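Local coordinates for transmembrane oligosaccharyl transferase (Archaeoglobus fulgidus, PDB 3WAJ), which is an archaeal membrane protein of the STT3/AglB family, with an N-terminal membrane-embedded region of the GT-C class and a large C-terminal globular region, at residues 614-619 with 738-743; 746-751 with 766-771; 703-708 with 721-726. All blocks are in the same frame, centred on the assembly; numbering follows the deposited sequence.

Contact 1: 614-619 with 738-743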
ATOM      1  N   MET A 614      -2.918  -0.618  15.454  1.00 27.57           N
ATOM      2  CA  MET A 614      -4.188   0.079  15.619  1.00 29.50           C
ATOM      3  C   MET A 614      -4.356   0.653  17.024  1.00 34.33           C
ATOM      4  O   MET A 614      -4.834   1.774  17.200  1.00 30.74           O
ATOM      5  CB  MET A 614      -5.332  -0.883  15.296  1.00 29.93           C
ATOM      6  CG  MET A 614      -5.427  -1.200  13.796  1.00 31.92           C
ATOM      7  SD  MET A 614      -6.538  -2.557  13.392  1.00 33.19           S
ATOM      8  CE  MET A 614      -8.067  -1.925  14.139  1.00 27.25           C
ATOM      9  N   GLU A 615      -3.947  -0.119  18.026  1.00 34.20           N
ATOM     10  CA  GLU A 615      -4.068   0.326  19.405  1.00 32.76           C
ATOM     11  C   GLU A 615      -3.098   1.471  19.684  1.00 38.61           C
ATOM     12  O   GLU A 615      -3.433   2.427  20.377  1.00 38.51           O
ATOM     13  CB  GLU A 615      -3.788  -0.840  20.370  1.00 35.53           C
ATOM     14  CG  GLU A 615      -3.806  -0.474  21.851  1.00 38.35           C
ATOM     15  CD  GLU A 615      -3.374  -1.639  22.746  1.00 46.82           C
ATOM     16  OE1 GLU A 615      -2.228  -2.102  22.583  1.00 44.65           O
ATOM     17  OE2 GLU A 615      -4.167  -2.094  23.606  1.00 50.71           O
ATOM     18  N   THR A 616      -1.897   1.375  19.120  1.00 37.24           N
ATOM     19  CA  THR A 616      -0.836   2.321  19.426  1.00 34.94           C
ATOM     20  C   THR A 616      -0.488   3.270  18.282  1.00 31.83           C
ATOM     21  O   THR A 616      -1.113   4.307  18.125  1.00 35.19           O
ATOM     22  CB  THR A 616       0.420   1.604  19.914  1.00 37.27           C
ATOM     23  OG1 THR A 616       0.935   0.793  18.854  1.00 39.43           O
ATOM     24  CG2 THR A 616       0.091   0.727  21.118  1.00 32.92           C
ATOM     25  N   GLY A 617       0.522   2.925  17.494  1.00 33.98           N
ATOM     26  CA  GLY A 617       1.098   3.850  16.524  1.00 31.71           C
ATOM     27  C   GLY A 617       0.148   4.367  15.457  1.00 39.45           C
ATOM     28  O   GLY A 617       0.210   5.535  15.069  1.00 45.99           O
ATOM     29  N   LYS A 618      -0.739   3.502  14.979  1.00 31.00           N
ATOM     30  CA  LYS A 618      -1.655   3.898  13.934  1.00 38.12           C
ATOM     31  C   LYS A 618      -2.937   4.510  14.486  1.00 40.52           C
ATOM     32  O   LYS A 618      -3.803   4.905  13.701  1.00 34.19           O
ATOM     33  CB  LYS A 618      -2.001   2.703  13.023  1.00 34.83           C
ATOM     34  CG  LYS A 618      -0.814   2.028  12.341  1.00 31.63           C
ATOM     35  CD  LYS A 618      -1.315   0.958  11.367  1.00 33.98           C
ATOM     36  CE  LYS A 618      -0.166   0.393  10.529  1.00 30.55           C
ATOM     37  NZ  LYS A 618      -0.518  -0.962   9.956  1.00 28.90           N
ATOM     38  N   TYR A 619      -3.083   4.576  15.812  1.00 38.21           N
ATOM     39  CA  TYR A 619      -4.346   5.089  16.343  1.00 39.72           C
ATOM     40  C   TYR A 619      -4.594   6.533  15.894  1.00 36.09           C
ATOM     41  O   TYR A 619      -5.708   6.888  15.507  1.00 36.29           O
ATOM     42  CB  TYR A 619      -4.505   4.953  17.876  1.00 39.39           C
ATOM     43  CG  TYR A 619      -5.858   5.511  18.283  1.00 40.36           C
ATOM     44  CD1 TYR A 619      -6.001   6.854  18.633  1.00 40.29           C
ATOM     45  CD2 TYR A 619      -7.004   4.721  18.224  1.00 40.61           C
ATOM     46  CE1 TYR A 619      -7.243   7.386  18.947  1.00 48.19           C
ATOM     47  CE2 TYR A 619      -8.258   5.242  18.540  1.00 44.65           C
ATOM     48  CZ  TYR A 619      -8.365   6.577  18.902  1.00 49.04           C
ATOM     49  OH  TYR A 619      -9.583   7.125  19.221  1.00 45.88           O
ATOM     50  N   PRO A 738       9.340   3.395  22.953  1.00 38.16           N
ATOM     51  CA  PRO A 738       9.369   1.968  23.322  1.00 36.50           C
ATOM     52  C   PRO A 738       8.763   1.076  22.242  1.00 38.13           C
ATOM     53  O   PRO A 738       8.005   1.583  21.392  1.00 34.54           O
ATOM     54  CB  PRO A 738       8.479   1.905  24.575  1.00 32.09           C
ATOM     55  CG  PRO A 738       8.361   3.361  25.067  1.00 28.90           C
ATOM     56  CD  PRO A 738       8.432   4.185  23.815  1.00 31.45           C
ATOM     57  N   THR A 739       9.092  -0.223  22.277  1.00 31.10           N
ATOM     58  CA  THR A 739       8.430  -1.216  21.428  1.00 29.45           C
ATOM     59  C   THR A 739       6.938  -1.197  21.721  1.00 33.32           C
ATOM     60  O   THR A 739       6.522  -0.868  22.839  1.00 36.07           O
ATOM     61  CB  THR A 739       8.967  -2.640  21.665  1.00 35.57           C
ATOM     62  OG1 THR A 739       8.720  -3.011  23.024  1.00 38.17           O
ATOM     63  CG2 THR A 739      10.471  -2.733  21.358  1.00 31.83           C
ATOM     64  N   MET A 740       6.136  -1.577  20.735  1.00 40.86           N
ATOM     65  CA  MET A 740       4.685  -1.422  20.849  1.00 43.70           C
ATOM     66  C   MET A 740       4.056  -2.180  22.020  1.00 38.31           C
ATOM     67  O   MET A 740       3.137  -1.675  22.668  1.00 42.46           O
ATOM     68  CB  MET A 740       4.008  -1.764  19.523  1.00 40.71           C
ATOM     69  CG  MET A 740       4.175  -0.651  18.500  1.00 47.16           C
ATOM     70  SD  MET A 740       3.540  -1.045  16.860  1.00 51.70           S
ATOM     71  CE  MET A 740       4.548  -2.507  16.510  1.00 28.78           C
ATOM     72  N   GLY A 741       4.555  -3.380  22.295  1.00 24.39           N
ATOM     73  CA  GLY A 741       4.132  -4.128  23.471  1.00 26.03           C
ATOM     74  C   GLY A 741       4.355  -3.360  24.765  1.00 28.96           C
ATOM     75  O   GLY A 741       3.500  -3.337  25.668  1.00 26.20           O
ATOM     76  N   THR A 742       5.505  -2.712  24.858  1.00 32.97           N
ATOM     77  CA  THR A 742       5.785  -1.861  26.006  1.00 37.39           C
ATOM     78  C   THR A 742       4.852  -0.641  26.007  1.00 31.93           C
ATOM     79  O   THR A 742       4.360  -0.205  27.065  1.00 34.29           O
ATOM     80  CB  THR A 742       7.249  -1.442  26.025  1.00 35.25           C
ATOM     81  OG1 THR A 742       8.055  -2.612  26.199  1.00 38.28           O
ATOM     82  CG2 THR A 742       7.517  -0.459  27.150  1.00 31.81           C
ATOM     83  N   GLN A 743       4.580  -0.100  24.831  1.00 33.97           N
ATOM     84  CA  GLN A 743       3.669   1.044  24.760  1.00 33.06           C
ATOM     85  C   GLN A 743       2.313   0.691  25.324  1.00 30.89           C
ATOM     86  O   GLN A 743       1.708   1.488  26.038  1.00 31.09           O
ATOM     87  CB  GLN A 743       3.534   1.542  23.329  1.00 28.60           C
ATOM     88  CG  GLN A 743       4.826   2.028  22.736  1.00 29.33           C
ATOM     89  CD  GLN A 743       4.597   2.690  21.409  1.00 28.77           C
ATOM     90  OE1 GLN A 743       3.470   3.058  21.093  1.00 34.25           O
ATOM     91  NE2 GLN A 743       5.655   2.837  20.612  1.00 25.57           N
TER

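Contact 2: 746-751 with 766-771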
ATOM      1  N   LEU A 746       2.499   0.542  29.031  1.00 28.57           N
ATOM      2  CA  LEU A 746       2.470   1.896  29.565  1.00 33.65           C
ATOM      3  C   LEU A 746       1.080   2.565  29.454  1.00 35.51           C
ATOM      4  O   LEU A 746       0.644   3.268  30.372  1.00 38.97           O
ATOM      5  CB  LEU A 746       3.570   2.746  28.926  1.00 34.58           C
ATOM      6  CG  LEU A 746       4.992   2.267  29.246  1.00 35.46           C
ATOM      7  CD1 LEU A 746       6.054   3.168  28.592  1.00 31.95           C
ATOM      8  CD2 LEU A 746       5.196   2.194  30.754  1.00 29.51           C
ATOM      9  N   TYR A 747       0.389   2.344  28.340  1.00 32.00           N
ATOM     10  CA  TYR A 747      -0.970   2.850  28.167  1.00 27.93           C
ATOM     11  C   TYR A 747      -1.851   2.369  29.309  1.00 30.06           C
ATOM     12  O   TYR A 747      -2.625   3.146  29.875  1.00 30.58           O
ATOM     13  CB  TYR A 747      -1.571   2.305  26.873  1.00 34.00           C
ATOM     14  CG  TYR A 747      -1.192   3.037  25.623  1.00 32.04           C
ATOM     15  CD1 TYR A 747      -0.117   3.906  25.598  1.00 28.17           C
ATOM     16  CD2 TYR A 747      -1.934   2.878  24.466  1.00 31.94           C
ATOM     17  CE1 TYR A 747       0.217   4.594  24.438  1.00 30.87           C
ATOM     18  CE2 TYR A 747      -1.614   3.565  23.302  1.00 31.79           C
ATOM     19  CZ  TYR A 747      -0.538   4.418  23.293  1.00 31.40           C
ATOM     20  OH  TYR A 747      -0.206   5.085  22.127  1.00 31.45           O
ATOM     21  N   LYS A 748      -1.740   1.075  29.622  1.00 29.95           N
ATOM     22  CA  LYS A 748      -2.528   0.458  30.689  1.00 31.89           C
ATOM     23  C   LYS A 748      -2.154   1.022  32.040  1.00 31.88           C
ATOM     24  O   LYS A 748      -3.021   1.296  32.876  1.00 35.62           O
ATOM     25  CB  LYS A 748      -2.327  -1.063  30.702  1.00 25.24           C
ATOM     26  CG  LYS A 748      -2.900  -1.743  29.499  1.00 32.83           C
ATOM     27  CD  LYS A 748      -2.683  -3.252  29.526  1.00 35.86           C
ATOM     28  CE  LYS A 748      -3.470  -3.882  28.377  1.00 33.60           C
ATOM     29  NZ  LYS A 748      -3.056  -5.264  28.054  1.00 31.48           N
ATOM     30  N   TYR A 749      -0.852   1.175  32.258  1.00 32.07           N
ATOM     31  CA  TYR A 749      -0.342   1.802  33.485  1.00 35.13           C
ATOM     32  C   TYR A 749      -0.914   3.212  33.654  1.00 36.14           C
ATOM     33  O   TYR A 749      -1.482   3.524  34.698  1.00 38.44           O
ATOM     34  CB  TYR A 749       1.186   1.835  33.466  1.00 26.34           C
ATOM     35  CG  TYR A 749       1.807   2.610  34.613  1.00 34.68           C
ATOM     36  CD1 TYR A 749       1.693   2.167  35.934  1.00 34.99           C
ATOM     37  CD2 TYR A 749       2.549   3.765  34.366  1.00 33.16           C
ATOM     38  CE1 TYR A 749       2.274   2.876  36.978  1.00 38.25           C
ATOM     39  CE2 TYR A 749       3.137   4.482  35.392  1.00 37.95           C
ATOM     40  CZ  TYR A 749       2.999   4.040  36.700  1.00 44.11           C
ATOM     41  OH  TYR A 749       3.604   4.763  37.705  1.00 42.44           O
ATOM     42  N   ALA A 750      -0.782   4.040  32.612  1.00 35.70           N
ATOM     43  CA  ALA A 750      -1.352   5.389  32.593  1.00 36.48           C
ATOM     44  C   ALA A 750      -2.830   5.407  32.975  1.00 39.04           C
ATOM     45  O   ALA A 750      -3.263   6.230  33.790  1.00 34.56           O
ATOM     46  CB  ALA A 750      -1.170   6.012  31.234  1.00 30.88           C
ATOM     47  N   TYR A 751      -3.601   4.499  32.384  1.00 36.64           N
ATOM     48  CA  TYR A 751      -5.024   4.419  32.698  1.00 39.76           C
ATOM     49  C   TYR A 751      -5.284   4.209  34.194  1.00 42.83           C
ATOM     50  O   TYR A 751      -6.063   4.949  34.804  1.00 44.09           O
ATOM     51  CB  TYR A 751      -5.723   3.338  31.860  1.00 36.63           C
ATOM     52  CG  TYR A 751      -7.146   3.074  32.300  1.00 40.32           C
ATOM     53  CD1 TYR A 751      -8.168   3.988  32.043  1.00 39.91           C
ATOM     54  CD2 TYR A 751      -7.466   1.919  32.989  1.00 41.44           C
ATOM     55  CE1 TYR A 751      -9.474   3.741  32.462  1.00 37.34           C
ATOM     56  CE2 TYR A 751      -8.762   1.669  33.402  1.00 43.94           C
ATOM     57  CZ  TYR A 751      -9.756   2.577  33.136  1.00 41.52           C
ATOM     58  OH  TYR A 751     -11.026   2.288  33.562  1.00 47.75           O
ATOM     59  N   ALA A 766      -0.159  -5.775  31.726  1.00 37.00           N
ATOM     60  CA  ALA A 766       0.393  -6.960  31.065  1.00 32.41           C
ATOM     61  C   ALA A 766       0.281  -6.823  29.556  1.00 35.73           C
ATOM     62  O   ALA A 766      -0.633  -6.154  29.062  1.00 39.27           O
ATOM     63  CB  ALA A 766      -0.343  -8.209  31.519  1.00 26.01           C
ATOM     64  N   PRO A 767       1.194  -7.476  28.814  1.00 28.62           N
ATOM     65  CA  PRO A 767       1.056  -7.407  27.361  1.00 25.88           C
ATOM     66  C   PRO A 767      -0.040  -8.379  26.914  1.00 33.07           C
ATOM     67  O   PRO A 767      -0.674  -8.992  27.764  1.00 33.08           O
ATOM     68  CB  PRO A 767       2.434  -7.860  26.856  1.00 22.83           C
ATOM     69  CG  PRO A 767       2.920  -8.827  27.896  1.00 26.10           C
ATOM     70  CD  PRO A 767       2.368  -8.274  29.230  1.00 30.39           C
ATOM     71  N   SER A 768      -0.264  -8.509  25.611  1.00 35.46           N
ATOM     72  CA  SER A 768      -1.379  -9.301  25.092  1.00 34.79           C
ATOM     73  C   SER A 768      -1.070  -9.628  23.635  1.00 36.39           C
ATOM     74  O   SER A 768      -0.032  -9.202  23.096  1.00 32.07           O
ATOM     75  CB  SER A 768      -2.674  -8.508  25.183  1.00 34.33           C
ATOM     76  OG  SER A 768      -2.674  -7.457  24.214  1.00 36.51           O
ATOM     77  N   GLY A 769      -1.965 -10.370  22.991  1.00 37.33           N
ATOM     78  CA  GLY A 769      -1.723 -10.786  21.620  1.00 34.41           C
ATOM     79  C   GLY A 769      -1.617  -9.610  20.659  1.00 33.01           C
ATOM     80  O   GLY A 769      -2.394  -8.630  20.743  1.00 34.68           O
ATOM     81  N   TYR A 770      -0.664  -9.719  19.736  1.00 30.00           N
ATOM     82  CA  TYR A 770      -0.476  -8.735  18.664  1.00 35.54           C
ATOM     83  C   TYR A 770      -1.776  -8.539  17.873  1.00 36.28           C
ATOM     84  O   TYR A 770      -2.183  -7.407  17.592  1.00 37.88           O
ATOM     85  CB  TYR A 770       0.624  -9.222  17.721  1.00 31.73           C
ATOM     86  CG  TYR A 770       1.212  -8.171  16.801  1.00 36.47           C
ATOM     87  CD1 TYR A 770       2.521  -7.746  16.959  1.00 32.79           C
ATOM     88  CD2 TYR A 770       0.474  -7.631  15.742  1.00 34.34           C
ATOM     89  CE1 TYR A 770       3.080  -6.806  16.105  1.00 27.30           C
ATOM     90  CE2 TYR A 770       1.029  -6.683  14.890  1.00 25.11           C
ATOM     91  CZ  TYR A 770       2.330  -6.275  15.086  1.00 29.12           C
ATOM     92  OH  TYR A 770       2.895  -5.339  14.264  1.00 37.71           O
ATOM     93  N   VAL A 771      -2.412  -9.650  17.512  1.00 29.30           N
ATOM     94  CA  VAL A 771      -3.662  -9.608  16.758  1.00 31.90           C
ATOM     95  C   VAL A 771      -4.783 -10.215  17.585  1.00 31.10           C
ATOM     96  O   VAL A 771      -4.608 -11.276  18.175  1.00 38.17           O
ATOM     97  CB  VAL A 771      -3.548 -10.377  15.431  1.00 31.02           C
ATOM     98  CG1 VAL A 771      -4.841 -10.231  14.623  1.00 27.49           C
ATOM     99  CG2 VAL A 771      -2.374  -9.867  14.623  1.00 26.99           C
TER

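Contact 3: 703-708 with 721-726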
ATOM      1  N   ALA A 703       6.914  -9.700  19.548  1.00 39.20           N
ATOM      2  CA  ALA A 703       8.186 -10.398  19.697  1.00 37.33           C
ATOM      3  C   ALA A 703       8.965 -10.096  20.997  1.00 38.88           C
ATOM      4  O   ALA A 703       9.425 -11.013  21.678  1.00 42.17           O
ATOM      5  CB  ALA A 703       9.071 -10.132  18.474  1.00 29.67           C
ATOM      6  N   GLU A 704       9.119  -8.815  21.317  1.00 39.11           N
ATOM      7  CA  GLU A 704       9.970  -8.401  22.427  1.00 39.62           C
ATOM      8  C   GLU A 704       9.455  -8.928  23.752  1.00 39.83           C
ATOM      9  O   GLU A 704      10.245  -9.267  24.632  1.00 46.37           O
ATOM     10  CB  GLU A 704      10.150  -6.875  22.462  1.00 45.79           C
ATOM     11  CG  GLU A 704       8.884  -6.104  22.848  1.00 65.82           C
ATOM     12  CD  GLU A 704       7.925  -5.799  21.670  1.00 64.95           C
ATOM     13  OE1 GLU A 704       8.231  -6.164  20.487  1.00 64.47           O
ATOM     14  OE2 GLU A 704       6.866  -5.171  21.961  1.00 47.55           O
ATOM     15  N   TRP A 705       8.134  -9.034  23.884  1.00 39.73           N
ATOM     16  CA  TRP A 705       7.537  -9.545  25.115  1.00 39.64           C
ATOM     17  C   TRP A 705       7.522 -11.073  25.165  1.00 43.67           C
ATOM     18  O   TRP A 705       7.605 -11.684  26.238  1.00 44.88           O
ATOM     19  CB  TRP A 705       6.162  -8.908  25.368  1.00 33.47           C
ATOM     20  CG  TRP A 705       6.330  -7.548  25.998  1.00 35.77           C
ATOM     21  CD1 TRP A 705       6.378  -6.338  25.355  1.00 37.20           C
ATOM     22  CD2 TRP A 705       6.542  -7.269  27.388  1.00 35.68           C
ATOM     23  NE1 TRP A 705       6.588  -5.323  26.263  1.00 36.07           N
ATOM     24  CE2 TRP A 705       6.695  -5.866  27.517  1.00 37.88           C
ATOM     25  CE3 TRP A 705       6.620  -8.067  28.535  1.00 34.22           C
ATOM     26  CZ2 TRP A 705       6.919  -5.241  28.761  1.00 39.28           C
ATOM     27  CZ3 TRP A 705       6.837  -7.452  29.768  1.00 33.08           C
ATOM     28  CH2 TRP A 705       6.981  -6.050  29.870  1.00 39.00           C
ATOM     29  N   LYS A 706       7.448 -11.694  23.996  1.00 45.22           N
ATOM     30  CA  LYS A 706       7.588 -13.142  23.922  1.00 44.84           C
ATOM     31  C   LYS A 706       8.976 -13.459  24.471  1.00 42.60           C
ATOM     32  O   LYS A 706       9.160 -14.340  25.316  1.00 45.12           O
ATOM     33  CB  LYS A 706       7.442 -13.603  22.470  1.00 42.24           C
ATOM     34  CG  LYS A 706       7.702 -15.082  22.240  1.00 52.12           C
ATOM     35  CD  LYS A 706       6.584 -15.954  22.779  1.00 60.25           C
ATOM     36  CE  LYS A 706       6.732 -17.378  22.269  1.00 65.40           C
ATOM     37  NZ  LYS A 706       5.686 -18.305  22.790  1.00 68.21           N
ATOM     38  N   SER A 707       9.940 -12.668  24.019  1.00 31.71           N
ATOM     39  CA  SER A 707      11.333 -12.791  24.423  1.00 36.60           C
ATOM     40  C   SER A 707      11.557 -12.461  25.911  1.00 42.14           C
ATOM     41  O   SER A 707      12.251 -13.199  26.611  1.00 47.47           O
ATOM     42  CB  SER A 707      12.193 -11.921  23.502  1.00 39.38           C
ATOM     43  OG  SER A 707      13.453 -11.685  24.075  1.00 53.06           O
ATOM     44  N   TYR A 708      10.951 -11.380  26.401  1.00 43.13           N
ATOM     45  CA  TYR A 708      11.020 -11.053  27.829  1.00 45.57           C
ATOM     46  C   TYR A 708      10.495 -12.172  28.725  1.00 45.62           C
ATOM     47  O   TYR A 708      11.009 -12.381  29.813  1.00 41.00           O
ATOM     48  CB  TYR A 708      10.198  -9.803  28.155  1.00 40.23           C
ATOM     49  CG  TYR A 708      10.775  -8.501  27.677  1.00 36.55           C
ATOM     50  CD1 TYR A 708      12.132  -8.348  27.479  1.00 28.28           C
ATOM     51  CD2 TYR A 708       9.947  -7.416  27.431  1.00 35.18           C
ATOM     52  CE1 TYR A 708      12.658  -7.137  27.045  1.00 35.78           C
ATOM     53  CE2 TYR A 708      10.453  -6.213  26.991  1.00 34.35           C
ATOM     54  CZ  TYR A 708      11.805  -6.072  26.798  1.00 40.41           C
ATOM     55  OH  TYR A 708      12.295  -4.861  26.356  1.00 45.83           O
ATOM     56  N   LEU A 721       5.663  -4.247  34.637  1.00 31.60           N
ATOM     57  CA  LEU A 721       5.802  -2.789  34.628  1.00 32.97           C
ATOM     58  C   LEU A 721       7.253  -2.302  34.783  1.00 36.05           C
ATOM     59  O   LEU A 721       7.701  -1.431  34.043  1.00 40.69           O
ATOM     60  CB  LEU A 721       4.921  -2.163  35.711  1.00 27.91           C
ATOM     61  CG  LEU A 721       5.064  -0.650  35.829  1.00 33.70           C
ATOM     62  CD1 LEU A 721       4.532   0.037  34.575  1.00 27.03           C
ATOM     63  CD2 LEU A 721       4.385  -0.124  37.097  1.00 34.16           C
ATOM     64  N   GLN A 722       7.997  -2.869  35.725  1.00 35.59           N
ATOM     65  CA  GLN A 722       9.393  -2.464  35.897  1.00 35.22           C
ATOM     66  C   GLN A 722      10.248  -2.769  34.685  1.00 32.28           C
ATOM     67  O   GLN A 722      11.179  -2.032  34.377  1.00 33.25           O
ATOM     68  CB  GLN A 722      10.007  -3.103  37.154  1.00 37.27           C
ATOM     69  CG  GLN A 722       9.265  -2.773  38.442  1.00 39.46           C
ATOM     70  CD  GLN A 722       8.839  -1.302  38.533  1.00 38.55           C
ATOM     71  OE1 GLN A 722       9.565  -0.383  38.105  1.00 40.64           O
ATOM     72  NE2 GLN A 722       7.663  -1.076  39.110  1.00 32.26           N
ATOM     73  N   THR A 723       9.939  -3.871  34.008  1.00 30.31           N
ATOM     74  CA  THR A 723      10.584  -4.189  32.739  1.00 34.40           C
ATOM     75  C   THR A 723      10.266  -3.131  31.671  1.00 38.40           C
ATOM     76  O   THR A 723      11.166  -2.585  31.014  1.00 41.92           O
ATOM     77  CB  THR A 723      10.146  -5.566  32.246  1.00 38.68           C
ATOM     78  OG1 THR A 723      10.587  -6.563  33.187  1.00 40.55           O
ATOM     79  CG2 THR A 723      10.726  -5.851  30.863  1.00 33.27           C
ATOM     80  N   ALA A 724       8.978  -2.830  31.517  1.00 38.34           N
ATOM     81  CA  ALA A 724       8.518  -1.838  30.550  1.00 35.16           C
ATOM     82  C   ALA A 724       9.155  -0.444  30.767  1.00 34.41           C
ATOM     83  O   ALA A 724       9.720   0.137  29.842  1.00 33.09           O
ATOM     84  CB  ALA A 724       7.016  -1.767  30.573  1.00 35.27           C
ATOM     85  N   LEU A 725       9.075   0.089  31.981  1.00 34.58           N
ATOM     86  CA  LEU A 725       9.699   1.387  32.272  1.00 32.62           C
ATOM     87  C   LEU A 725      11.196   1.391  31.998  1.00 33.73           C
ATOM     88  O   LEU A 725      11.730   2.349  31.450  1.00 35.60           O
ATOM     89  CB  LEU A 725       9.446   1.799  33.716  1.00 30.86           C
ATOM     90  CG  LEU A 725       8.006   2.177  34.019  1.00 34.34           C
ATOM     91  CD1 LEU A 725       7.852   2.485  35.500  1.00 35.40           C
ATOM     92  CD2 LEU A 725       7.611   3.385  33.169  1.00 34.46           C
ATOM     93  N   TYR A 726      11.879   0.319  32.373  1.00 32.45           N
ATOM     94  CA  TYR A 726      13.305   0.223  32.095  1.00 30.67           C
ATOM     95  C   TYR A 726      13.579   0.310  30.598  1.00 33.33           C
ATOM     96  O   TYR A 726      14.461   1.056  30.167  1.00 35.35           O
ATOM     97  CB  TYR A 726      13.875  -1.087  32.654  1.00 37.65           C
ATOM     98  CG  TYR A 726      15.368  -1.191  32.504  1.00 41.92           C
ATOM     99  CD1 TYR A 726      16.217  -0.655  33.457  1.00 48.36           C
ATOM    100  CD2 TYR A 726      15.935  -1.819  31.405  1.00 48.95           C
ATOM    101  CE1 TYR A 726      17.602  -0.758  33.332  1.00 48.01           C
ATOM    102  CE2 TYR A 726      17.316  -1.920  31.270  1.00 50.30           C
ATOM    103  CZ  TYR A 726      18.138  -1.389  32.238  1.00 47.46           C
ATOM    104  OH  TYR A 726      19.507  -1.485  32.105  1.00 53.15           O
TER

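Contact 1: 614-619 with 738-743
Thr616 is the hub on one side, and Met740 and Gln743, on the same face of helix 740-755, meet it from the other. Its OG1 lies 3.6 Å from Met740 CG and 3.8 Å from SD, a polar atom resting alongside a thioether chain. The other approach is of similar length, Thr616 CB to Gln743 OE1 at 3.6 Å. Thr616 CG2 is a little farther off, near Gln743 CB. No hydrogen bond spans the two segments; the threonine hydroxyl and the glutamine amide N-H are each bonded on their own side. With chi1 at 64°, Thr616 turns OG1 between its backbone N and carbonyl carbon, where it bonds back to Ile612 O, at the point where the chain leaves helix 612-615. Gln743 is fixed by a straight bond from NE2 to Pro738 O, 2.8 Å long with an N-H···O angle of 167°; the acceptor lies close to the amide plane, which sets how the amide is turned toward Thr616. That bond ties the first turn to Pro738, one residue before the N-cap Thr739. Helix 612-615 follows strand 605-611 of the mixed sheet, helix 678-684 packs on Glu615, and helix 717-732 lies against Pro738 and Thr742.

Contact 2: 746-751 with 766-771
Lys748 reaches from helix 740-755 to the carbonyl of Ala766, and nearly the whole contact is this one chain. From CB, which points toward the loop, CG continues anti to the residue's own carbonyl carbon (chi1 -68°), and beyond it the chain runs fully extended. CD is the first atom to arrive: it passes 3.6 Å from Ala766 O, with Ala766 N somewhat farther away. CE stays near the oxygen alone, 3.7 Å from Ala766 O, so the methylenes run alongside the peptide before the amine closes on it. NZ then donates to Ala766 O over 2.8 Å, nearly along the C=O axis (165° at the oxygen). The loop 766-771 follows helix 740-755 and feeds strand 771-776, which lies between strands 605-611 and 693-698 in the five-stranded mixed sheet; the lysine thus ties the helix to the loop leading into that strand. NZ has a second partner one turn back on its own helix, a salt bridge to Glu744 OE1. The same carboxylate oxygen is hydrogen-bonded to Ser768 OG, and Ser768 CB stands 4.3 Å from Lys748 NZ. Farther along the loop, the backbone N of Gly769 bonds to Glu698 OE1, at the end of strand 693-698.

Contact 3: 703-708 with 721-726
With CG anti to the carbonyl carbon in both (chi1 -81° and -72°), Trp705 meets Thr723 and Ala724, and Tyr708 meets Thr723. On the other helix, Thr723 holds its methyl trans to the backbone N, and that methyl fits against both rings. Thr723 CG2 sits over one face of the Tyr708 ring, 3.9 Å from the centroid and 15° off the normal, a CH-pi contact. The same carbon is 3.9 Å from Trp705 CH2, which it approaches obliquely. Next to it, Ala724 CB meets the indole at its edge, near the ring plane, 3.9 Å from CZ2. The two rings also brace each other: Tyr708 CD2 stands 3.4 Å above the indole plane, over its centre, while Glu704 O lies against the tyrosine face opposite the methyl. The phenol ring thus has a neighbour against each face. The axes of segments 703-708 and 721-726 come no closer than 12.3 Å, so large rings are what span the gap between the short helix 703-708 and the longer helix 717-732. Tyr708 OH bonds to Glu727 OE2, joining the two helices a turn further on, while Trp705 NE1 goes to Thr742 OG1 of helix 740-755 and Thr723 OG1 back to Gln719 O of its own helix. Between 703-708 and 721-726 the contact is methyl and ring, its cohesion dispersive, while the outer bonds help fix how the rings are turned.

Overall arrangement
The three contacts gather around helix 740-755, which contacts 1 and 2 share and whose start and flank touch contact 3. The centres of contacts 1 and 2 are about 9 Å apart, those of 2 and 3 about 11 Å, and those of 1 and 3 about 13 Å. Contacts 1 and 3 are joined by a probable hydrogen bond from Gly741 N to Glu704 OE2, 2.9 Å long. Between contacts 2 and 3, Leu746 CD2 packs on Leu725 CD2 at 3.6 Å, and Pro767 lies on the Trp705 ring. Tyr747 of contact 2 packs beside Glu615 of contact 1. The zinc ion belongs elsewhere, held by Asp47, Asp161 and His163 of the N-terminal region.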